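Local atomic coordinates of cystathionine beta-lyases/cystathionine gamma-synthases (Corynebacterium glutamicum, PDB entry 5X5H), a protein that probably makes cystathionine from O-succinylhomoserine and cysteine in methionine biosynthesis, as a pyridoxal phosphate-dependent enzyme of the trans-sulfuration family. Residues A317-F320 and C321-K325. Residues are numbered along the deposited sequence; the frame is centred on the assembly and turned at random.
Sequences AKKF and CTSTK
F320 and T324 meet at the C-terminal end of helix 313-323, where the methyl CG2 of T324 lies over one face of the F320 ring, offset toward the rim, 4.3 Å from CZ. F320 has its CG anti to the backbone N (chi1 -178°), which carries the ring to the buried side. Helix 372-384 and F310 also border this ring, a fitting place for a large apolar group. C321, compact and buried, rests on the preceding turn: its CB is 3.4 Å from K318 O, and SG, beside its own backbone N, faces A317 O. A small side chain suits this position, for it also packs against V363 and against P43 of the second subunit.

The regular backbone pattern holds here, with C321 N bonded to A317 O at 3.1 Å and T322 N to K318 O at 3.2 Å. S323 N also bonds to F320 O, three residues back, at 3.2 Å.

K319 and S323 are joined by a side-chain-to-backbone hydrogen bond: S323 OG, brought beside its own backbone N (chi1 -65°), donates to the main-chain O of K319 at 2.6 Å. T322 adds a second hydroxyl, its OG1 lying 3.2 Å from K319 O, and the two donors come from opposite faces of the carbonyl plane. Small hydroxyl residues suit a last turn, where a short side chain can fold onto a carbonyl of the preceding turn. The aliphatic chain of K319 crosses T322 at about a right angle, and its ammonium reaches the carbonyl of N385, whose side-chain amide bonds to S323 OG.

Hydroxyls thus supplement the main-chain donors as the helix runs out, and K319 and S323 share N385 as a polar link to the C-terminal end of the chain.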
# COMPACT_ATOMS: atom_id res chain seq x y z
N ALA A 317 -30.53 -13.45 -22.55
CA ALA A 317 -29.55 -12.44 -21.98
C ALA A 317 -28.89 -13.03 -20.72
O ALA A 317 -27.67 -13.03 -20.59
CB ALA A 317 -30.20 -11.19 -21.71
N LYS A 318 -29.67 -13.61 -19.80
CA LYS A 318 -29.14 -14.17 -18.60
C LYS A 318 -28.35 -15.39 -18.78
O LYS A 318 -27.32 -15.60 -18.13
CB LYS A 318 -30.24 -14.37 -17.53
CG LYS A 318 -30.84 -13.12 -17.09
CD LYS A 318 -31.93 -13.46 -16.04
CE LYS A 318 -31.27 -13.46 -14.68
NZ LYS A 318 -32.32 -13.67 -13.59
N LYS A 319 -28.76 -16.27 -19.72
CA LYS A 319 -27.98 -17.47 -20.00
C LYS A 319 -26.58 -17.10 -20.63
O LYS A 319 -25.55 -17.78 -20.35
CB LYS A 319 -28.78 -18.40 -20.96
CG LYS A 319 -28.09 -19.70 -21.31
CD LYS A 319 -27.73 -20.49 -20.08
CE LYS A 319 -27.17 -21.91 -20.33
NZ LYS A 319 -27.67 -22.68 -21.53
N PHE A 320 -26.62 -16.05 -21.48
CA PHE A 320 -25.34 -15.56 -22.08
C PHE A 320 -24.41 -15.11 -20.92
O PHE A 320 -23.23 -15.47 -20.92
CB PHE A 320 -25.57 -14.49 -23.04
CG PHE A 320 -24.30 -14.01 -23.71
CD1 PHE A 320 -23.70 -14.73 -24.73
CD2 PHE A 320 -23.75 -12.83 -23.27
CE1 PHE A 320 -22.55 -14.20 -25.40
CE2 PHE A 320 -22.59 -12.33 -23.89
CZ PHE A 320 -21.97 -13.04 -24.93
N CYS A 321 -25.01 -14.40 -19.98
CA CYS A 321 -24.25 -13.95 -18.81
C CYS A 321 -23.58 -15.06 -18.04
O CYS A 321 -22.44 -14.85 -17.51
CB CYS A 321 -25.10 -13.03 -17.92
SG CYS A 321 -25.42 -11.45 -18.52
N THR A 322 -24.19 -16.22 -17.90
CA THR A 322 -23.62 -17.30 -17.14
C THR A 322 -22.85 -18.34 -17.97
O THR A 322 -22.28 -19.32 -17.44
CB THR A 322 -24.67 -18.07 -16.29
OG1 THR A 322 -25.63 -18.62 -17.22
CG2 THR A 322 -25.40 -17.11 -15.38
N SER A 323 -22.72 -18.12 -19.29
CA SER A 323 -22.07 -19.05 -20.20
C SER A 323 -20.62 -18.70 -20.57
O SER A 323 -19.88 -19.51 -21.07
CB SER A 323 -22.83 -19.17 -21.47
OG SER A 323 -24.09 -19.77 -21.17
N THR A 324 -20.28 -17.41 -20.42
CA THR A 324 -18.92 -16.99 -20.76
C THR A 324 -17.94 -17.56 -19.75
O THR A 324 -18.26 -17.66 -18.51
CB THR A 324 -18.78 -15.46 -20.83
OG1 THR A 324 -19.29 -14.88 -19.61
CG2 THR A 324 -19.52 -14.94 -22.00
N LYS A 325 -16.73 -17.92 -20.18
CA LYS A 325 -15.73 -18.47 -19.32
C LYS A 325 -14.48 -17.63 -19.19
O LYS A 325 -13.62 -17.99 -18.39
CB LYS A 325 -15.33 -19.82 -19.85
CG LYS A 325 -16.48 -20.83 -19.83
CD LYS A 325 -16.01 -22.20 -20.26
CE LYS A 325 -14.88 -22.78 -19.40
NZ LYS A 325 -15.21 -22.95 -17.94